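Local coordinates for 231aa long hypothetical protein-L-isoaspartate O-methyltransferase (Sulfolobus tokodaii, PDB 1VBF) that probably methylates L-isoaspartyl residues in damaged proteins, using S-adenosyl-L-methionine as the methyl donor, and so contributes to their repair or degradation, at residues B[17-22]-B[85-90]; B[125-130]-B[198-203]; B[168-173]-B[190-195]. All coordinates share one frame; numbering follows the deposited sequence.

Interaction 1 of 3, residues B[17-22]-B[85-90]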
# COMPACT_ATOMS: atom_id res chain seq x y z
N ALA B 17 40.83 3.73 -17.10
CA ALA B 17 40.51 4.23 -18.43
C ALA B 17 41.14 3.31 -19.49
O ALA B 17 40.49 2.93 -20.47
CB ALA B 17 41.02 5.68 -18.59
N GLU B 18 42.39 2.94 -19.26
CA GLU B 18 43.09 2.08 -20.19
C GLU B 18 42.57 0.66 -20.18
O GLU B 18 42.38 0.08 -21.25
CB GLU B 18 44.58 2.11 -19.92
CG GLU B 18 45.10 3.51 -20.05
CD GLU B 18 46.57 3.60 -19.87
OE1 GLU B 18 47.10 3.04 -18.87
OE2 GLU B 18 47.21 4.24 -20.74
N ALA B 19 42.35 0.11 -18.98
CA ALA B 19 41.81 -1.24 -18.85
C ALA B 19 40.43 -1.30 -19.54
O ALA B 19 40.14 -2.23 -20.32
CB ALA B 19 41.70 -1.60 -17.39
N PHE B 20 39.59 -0.30 -19.29
CA PHE B 20 38.26 -0.23 -19.89
C PHE B 20 38.29 -0.21 -21.42
O PHE B 20 37.45 -0.82 -22.08
CB PHE B 20 37.50 1.01 -19.40
CG PHE B 20 36.08 1.08 -19.93
CD1 PHE B 20 35.14 0.10 -19.59
CD2 PHE B 20 35.72 2.05 -20.85
CE1 PHE B 20 33.88 0.10 -20.16
CE2 PHE B 20 34.46 2.05 -21.43
CZ PHE B 20 33.54 1.08 -21.08
N ASN B 21 39.26 0.51 -21.97
CA ASN B 21 39.36 0.57 -23.41
C ASN B 21 39.83 -0.75 -24.01
O ASN B 21 39.31 -1.20 -25.02
CB ASN B 21 40.31 1.67 -23.84
CG ASN B 21 39.99 2.17 -25.23
OD1 ASN B 21 39.71 3.35 -25.42
ND2 ASN B 21 40.01 1.29 -26.21
N LYS B 22 40.78 -1.39 -23.34
CA LYS B 22 41.34 -2.66 -23.80
C LYS B 22 40.51 -3.97 -23.67
O LYS B 22 40.41 -4.73 -24.63
CB LYS B 22 42.70 -2.84 -23.11
CG LYS B 22 43.35 -4.18 -23.35
CD LYS B 22 44.56 -4.34 -22.45
CE LYS B 22 45.05 -5.78 -22.42
NZ LYS B 22 46.24 -5.91 -21.54
N THR B 85 36.25 -8.43 -13.03
CA THR B 85 37.40 -9.08 -12.44
C THR B 85 38.56 -8.77 -13.38
O THR B 85 39.59 -8.26 -12.94
CB THR B 85 37.19 -10.60 -12.31
OG1 THR B 85 35.84 -10.86 -11.91
CG2 THR B 85 38.14 -11.18 -11.25
N ALA B 86 38.38 -9.05 -14.67
CA ALA B 86 39.41 -8.74 -15.67
C ALA B 86 39.93 -7.27 -15.57
O ALA B 86 41.14 -7.06 -15.49
CB ALA B 86 38.89 -9.01 -17.07
N LEU B 87 39.04 -6.28 -15.58
CA LEU B 87 39.45 -4.87 -15.48
C LEU B 87 40.31 -4.57 -14.26
O LEU B 87 41.22 -3.74 -14.32
CB LEU B 87 38.23 -3.95 -15.46
CG LEU B 87 37.25 -3.95 -16.64
CD1 LEU B 87 36.14 -2.94 -16.36
CD2 LEU B 87 37.95 -3.61 -17.96
N ILE B 88 40.04 -5.23 -13.13
CA ILE B 88 40.82 -5.00 -11.93
C ILE B 88 42.21 -5.66 -12.09
O ILE B 88 43.26 -5.06 -11.79
CB ILE B 88 40.10 -5.58 -10.69
CG1 ILE B 88 38.73 -4.93 -10.56
CG2 ILE B 88 40.94 -5.35 -9.41
CD1 ILE B 88 37.90 -5.51 -9.45
N ALA B 89 42.20 -6.90 -12.56
CA ALA B 89 43.43 -7.65 -12.79
C ALA B 89 44.41 -6.87 -13.67
O ALA B 89 45.62 -6.91 -13.47
CB ALA B 89 43.08 -8.97 -13.44
N GLU B 90 43.88 -6.16 -14.66
CA GLU B 90 44.71 -5.35 -15.53
C GLU B 90 45.48 -4.26 -14.77
O GLU B 90 46.61 -3.96 -15.09
CB GLU B 90 43.84 -4.67 -16.59
CG GLU B 90 43.18 -5.62 -17.57
CD GLU B 90 44.10 -6.04 -18.71
OE1 GLU B 90 45.05 -5.29 -19.03
OE2 GLU B 90 43.85 -7.12 -19.30

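Interaction 2 of 3, residues B[125-130]-B[198-203]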
# COMPACT_ATOMS: atom_id res chain seq x y z
N GLY B 125 30.88 -15.60 -0.14
CA GLY B 125 31.54 -14.31 -0.21
C GLY B 125 31.39 -13.47 1.04
O GLY B 125 32.19 -12.57 1.30
N THR B 126 30.35 -13.76 1.81
CA THR B 126 30.07 -13.06 3.06
C THR B 126 31.23 -13.23 4.04
O THR B 126 31.41 -12.45 4.98
CB THR B 126 28.76 -13.61 3.62
OG1 THR B 126 27.69 -12.80 3.14
CG2 THR B 126 28.77 -13.66 5.11
N LEU B 127 32.04 -14.26 3.80
CA LEU B 127 33.18 -14.54 4.65
C LEU B 127 34.41 -13.83 4.11
O LEU B 127 35.46 -13.77 4.77
CB LEU B 127 33.45 -16.05 4.69
CG LEU B 127 32.22 -16.84 5.14
CD1 LEU B 127 32.45 -18.33 4.93
CD2 LEU B 127 31.92 -16.51 6.60
N GLY B 128 34.27 -13.25 2.92
CA GLY B 128 35.42 -12.60 2.33
C GLY B 128 36.39 -13.73 2.08
O GLY B 128 35.97 -14.81 1.69
N TYR B 129 37.68 -13.48 2.31
CA TYR B 129 38.72 -14.50 2.12
C TYR B 129 39.93 -14.22 3.00
O TYR B 129 40.88 -13.55 2.61
CB TYR B 129 39.16 -14.58 0.66
CG TYR B 129 39.84 -15.88 0.35
CD1 TYR B 129 39.16 -17.09 0.46
CD2 TYR B 129 41.19 -15.92 -0.01
CE1 TYR B 129 39.78 -18.30 0.21
CE2 TYR B 129 41.83 -17.14 -0.26
CZ TYR B 129 41.12 -18.32 -0.14
OH TYR B 129 41.75 -19.52 -0.35
N GLU B 130 39.85 -14.79 4.20
CA GLU B 130 40.84 -14.68 5.26
C GLU B 130 42.27 -14.86 4.81
O GLU B 130 43.13 -14.04 5.04
CB GLU B 130 40.57 -15.74 6.34
CG GLU B 130 40.05 -15.21 7.67
CD GLU B 130 40.90 -14.08 8.21
OE1 GLU B 130 42.12 -14.31 8.43
OE2 GLU B 130 40.35 -12.97 8.41
N GLY B 198 24.46 -16.11 2.09
CA GLY B 198 25.53 -16.53 2.96
C GLY B 198 25.29 -16.23 4.42
O GLY B 198 24.30 -15.60 4.79
N LEU B 199 26.22 -16.70 5.25
CA LEU B 199 26.16 -16.54 6.69
C LEU B 199 25.67 -15.16 7.12
O LEU B 199 24.76 -15.05 7.94
CB LEU B 199 27.54 -16.81 7.29
CG LEU B 199 27.67 -17.59 8.60
CD1 LEU B 199 28.95 -17.16 9.29
CD2 LEU B 199 26.51 -17.33 9.52
N TYR B 200 26.28 -14.11 6.57
CA TYR B 200 25.90 -12.75 6.94
C TYR B 200 25.02 -12.10 5.88
O TYR B 200 25.05 -10.89 5.69
CB TYR B 200 27.15 -11.91 7.21
CG TYR B 200 27.96 -12.46 8.36
CD1 TYR B 200 27.56 -12.27 9.68
CD2 TYR B 200 29.08 -13.27 8.13
CE1 TYR B 200 28.25 -12.87 10.74
CE2 TYR B 200 29.77 -13.87 9.18
CZ TYR B 200 29.35 -13.67 10.49
OH TYR B 200 29.99 -14.30 11.54
N GLY B 201 24.24 -12.95 5.23
CA GLY B 201 23.30 -12.53 4.21
C GLY B 201 21.93 -12.27 4.81
O GLY B 201 21.83 -11.87 5.96
N PHE B 202 20.85 -12.50 4.07
CA PHE B 202 19.55 -12.22 4.62
C PHE B 202 18.91 -13.43 5.25
O PHE B 202 19.04 -14.54 4.75
CB PHE B 202 18.63 -11.61 3.56
CG PHE B 202 19.10 -10.28 3.05
CD1 PHE B 202 20.13 -10.20 2.11
CD2 PHE B 202 18.57 -9.10 3.56
CE1 PHE B 202 20.63 -8.98 1.70
CE2 PHE B 202 19.05 -7.87 3.16
CZ PHE B 202 20.09 -7.80 2.22
N TYR B 203 18.22 -13.20 6.37
CA TYR B 203 17.53 -14.25 7.10
C TYR B 203 16.00 -14.23 6.93
O TYR B 203 15.32 -15.14 7.40
CB TYR B 203 17.90 -14.22 8.59
CG TYR B 203 19.24 -14.87 8.85
CD1 TYR B 203 20.43 -14.14 8.80
CD2 TYR B 203 19.33 -16.25 9.04
CE1 TYR B 203 21.68 -14.77 8.92
CE2 TYR B 203 20.57 -16.89 9.15
CZ TYR B 203 21.73 -16.15 9.09
OH TYR B 203 22.93 -16.81 9.14

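Interaction 3 of 3, residues B[168-173]-B[190-195]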
# COMPACT_ATOMS: atom_id res chain seq x y z
N GLY B 168 15.24 -4.50 1.37
CA GLY B 168 14.37 -3.71 0.51
C GLY B 168 14.94 -3.65 -0.89
O GLY B 168 16.15 -3.66 -1.06
N ARG B 169 14.05 -3.58 -1.87
CA ARG B 169 14.40 -3.59 -3.28
C ARG B 169 15.16 -2.41 -3.86
O ARG B 169 15.41 -2.37 -5.06
CB ARG B 169 13.13 -3.88 -4.08
CG ARG B 169 11.96 -4.23 -3.17
CD ARG B 169 11.29 -5.55 -3.47
NE ARG B 169 10.40 -5.48 -4.63
CZ ARG B 169 9.34 -4.67 -4.75
NH1 ARG B 169 9.00 -3.84 -3.77
NH2 ARG B 169 8.62 -4.69 -5.86
N VAL B 170 15.53 -1.44 -3.04
CA VAL B 170 16.34 -0.30 -3.51
C VAL B 170 17.31 -0.02 -2.38
O VAL B 170 16.89 0.28 -1.28
CB VAL B 170 15.49 0.95 -3.76
CG1 VAL B 170 16.40 2.13 -4.09
CG2 VAL B 170 14.57 0.72 -4.91
N GLN B 171 18.61 -0.09 -2.65
CA GLN B 171 19.60 0.11 -1.60
C GLN B 171 20.44 1.34 -1.80
O GLN B 171 20.12 2.20 -2.60
CB GLN B 171 20.50 -1.11 -1.51
CG GLN B 171 19.77 -2.44 -1.48
CD GLN B 171 19.40 -2.95 -2.85
OE1 GLN B 171 20.17 -2.83 -3.79
NE2 GLN B 171 18.22 -3.53 -2.98
N LYS B 172 21.54 1.43 -1.06
CA LYS B 172 22.44 2.56 -1.19
C LYS B 172 23.86 2.05 -1.42
O LYS B 172 24.27 1.06 -0.83
CB LYS B 172 22.42 3.42 0.07
CG LYS B 172 21.17 4.25 0.28
CD LYS B 172 20.89 4.35 1.77
CE LYS B 172 20.76 2.92 2.37
NZ LYS B 172 20.76 2.86 3.86
N LEU B 173 24.60 2.75 -2.28
CA LEU B 173 25.97 2.40 -2.61
C LEU B 173 26.87 3.11 -1.60
O LEU B 173 26.80 4.32 -1.43
CB LEU B 173 26.26 2.86 -4.05
CG LEU B 173 27.28 2.16 -4.98
CD1 LEU B 173 28.51 3.02 -5.12
CD2 LEU B 173 27.62 0.79 -4.46
N GLU B 190 21.55 5.90 -4.78
CA GLU B 190 20.60 4.81 -4.71
C GLU B 190 20.90 3.83 -5.82
O GLU B 190 21.21 4.23 -6.93
CB GLU B 190 19.17 5.33 -4.90
CG GLU B 190 18.53 5.96 -3.67
CD GLU B 190 17.11 6.47 -3.97
OE1 GLU B 190 16.30 5.73 -4.59
OE2 GLU B 190 16.81 7.62 -3.58
N VAL B 191 20.80 2.54 -5.52
CA VAL B 191 21.08 1.49 -6.49
C VAL B 191 20.12 0.33 -6.27
O VAL B 191 19.40 0.30 -5.28
CB VAL B 191 22.53 0.99 -6.34
CG1 VAL B 191 23.51 2.09 -6.73
CG2 VAL B 191 22.79 0.59 -4.90
N MSE B 192 20.10 -0.61 -7.20
CA MSE B 192 19.25 -1.78 -7.06
C MSE B 192 19.97 -3.07 -7.36
O MSE B 192 19.97 -3.53 -8.50
CB MSE B 192 18.04 -1.68 -7.97
CG MSE B 192 17.04 -0.69 -7.50
SE MSE B 192 15.55 -0.60 -8.73
CE MSE B 192 15.18 -2.52 -8.94
N PHE B 193 20.56 -3.68 -6.35
CA PHE B 193 21.28 -4.93 -6.53
C PHE B 193 20.48 -6.08 -5.97
O PHE B 193 19.56 -5.87 -5.18
CB PHE B 193 22.63 -4.90 -5.81
CG PHE B 193 23.66 -4.06 -6.50
CD1 PHE B 193 23.58 -2.68 -6.46
CD2 PHE B 193 24.73 -4.66 -7.17
CE1 PHE B 193 24.55 -1.89 -7.08
CE2 PHE B 193 25.71 -3.87 -7.80
CZ PHE B 193 25.62 -2.49 -7.75
N GLY B 194 20.84 -7.29 -6.39
CA GLY B 194 20.20 -8.50 -5.90
C GLY B 194 20.82 -8.76 -4.54
O GLY B 194 21.87 -8.20 -4.20
N ARG B 195 20.18 -9.60 -3.74
CA ARG B 195 20.66 -9.88 -2.40
C ARG B 195 21.82 -10.85 -2.35
O ARG B 195 21.84 -11.85 -3.06
CB ARG B 195 19.51 -10.44 -1.58
CG ARG B 195 18.48 -9.42 -1.19
CD ARG B 195 17.45 -10.05 -0.32
NE ARG B 195 16.78 -9.05 0.49
CZ ARG B 195 15.96 -9.34 1.49
NH1 ARG B 195 15.72 -10.61 1.80
NH2 ARG B 195 15.40 -8.36 2.19
O HOH W 1 17.26 -6.44 0.12

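Interaction 1 of 3, residues B[17-22]-B[85-90]
Two helices meet here on one side of the methyltransferase core, where A19 of helix 14-22 lies against L87 and E90 of helix 83-91. The segment axes come within 9.0 Å, with 132° between their N-to-C directions, so the chains run in broadly opposing senses but well askew. The approach is short, with a small side chain at its middle: A19 CB lies 3.8 Å from E90 CB, and A19 CB to L87 CD2 is 4.3 Å. L87 has CG beside its backbone N and anti to the carbonyl carbon (chi1 -60°), which sends the CD2 methyl across to the other helix. There it rests on backbone more than on side chain, with L87 CD2 3.5 Å from A19 O and 3.9 Å from F20 CA. Helix 83-91 follows strand 73-77 and the glycine-rich loop typical of Rossmann-like methyltransferases, so helix 14-22 packs onto the helix that comes after the first strand of the Rossmann-like sheet. F20 itself turns away, its ring resting on L56 and I60 of helix 56-65, and L87 reaches I60 and L63 of the same helix. The outer border of the contact is polar. K22 is extended all the way to its amine, while E90 bends at chi2 (-82°), and the two chains meet obliquely. K22 NZ donates to E90 OE1 at 2.8 Å, a salt bridge that uses the syn lone pair on the side of the other carboxylate oxygen. E90 OE2 is hydrogen-bonded to Y115 OH and K22 NZ also to Y114 OH.

Interaction 2 of 3, residues B[125-130]-B[198-203]
The Y200 ring meets T126 and L127 along its edge: T126 CG2 lies in the ring plane beside CD2, and L127 CD2 stays near that plane, 4.3 Å from Y200 CE2. Neither methyl is stacked over a face. T126 and the tyrosine side chain cross at about a right angle, and the methyl is modelled so tightly against the ring and the Y200 backbone that its exact spacing is doubtful at this resolution. T126 CG2 also lies 4.0 Å from L199 CB. L127, its CG beside the backbone N (chi1 -56°), brings CD2 within 4.1 Å of L199 CD1, again crossing nearly perpendicularly. The partner segment is a type I beta turn from G198 to G201, closed by G201 N to G198 O at 2.7 Å. A second ring ties back to the turn: Y203 OH donates to L199 O at 2.8 Å, in the carbonyl plane and on a lone pair. No hydrogen bond passes directly between the two segments, but D124 ties them, its OD1 taking T126 N and its OD2 taking L199 N. L147 and C149 of a second subunit pack on L199 and Y200; C149 is the cysteine of the interchain disulfide. The 3-10 turn 125-127 lies in the loop from strand 118-122 to strand 135-140, where Q154 of helix 149-154 bonds L127 O and Y129 N; the facing turn belongs to the connection leading from strand 184-191 out to the C-terminal helix 209-223.

Interaction 3 of 3, residues B[168-173]-B[190-195]
Q171 and V191 form an antiparallel hydrogen-bonded pair, with Q171 N to V191 O at 2.8 Å and V191 N to Q171 O at 3.0 Å, followed by the non-hydrogen-bonded pair K172 and E190. This is the open end of the beta hairpin 171-177/184-191, the last two strands of the seven-stranded sheet in its order 3-2-1-4-5-6-7. Toward V170 and M192 the regular pairing stops, and the Q171 side chain supplies the further bonds. Its chain bends at chi2 (84°), which sets the amide between F193 and G168: OE1 accepts F193 N at 2.7 Å on a lone pair in the carbonyl plane, and NE2 donates to G168 O at 2.8 Å. With both ends engaged, the amide is held against rotation. V191 CG1 packs on L173 CB at 3.9 Å, on the face of Q171 and V191, which helix 56-65 covers through M62 on L173 and L58 on V191. V170 CG2 meets CG of M192, a selenomethionine, at 3.8 Å, and N214 and F211 of a third subunit pack on V170 and M192. R169 forms salt bridges with D208 of its own chain and D208 of that third subunit. R195 NH1 bonds D204 O, while a water accepts from R195 NE at 2.7 Å and donates to G168 O.

In the fold
Interaction 1, largely buried within one subunit, joins helix to helix through apolar atoms and one salt bridge at its border, and no other chain touches it. Interactions 2 and 3 lie across the chain's centre from it, their centres about 17 Å apart, and both face other subunits: the second subunit packs chiefly on interaction 2, the third on interaction 3. Interaction 2 is buried as well and joins two loops by methyl and ring-edge packing, whereas interaction 3, only partly buried, joins strands by backbone and amide hydrogen bonds. Interaction 3 is nested in the chain between the segments of interaction 2, and the two touch where F202 and R195 form a cation-pi pair.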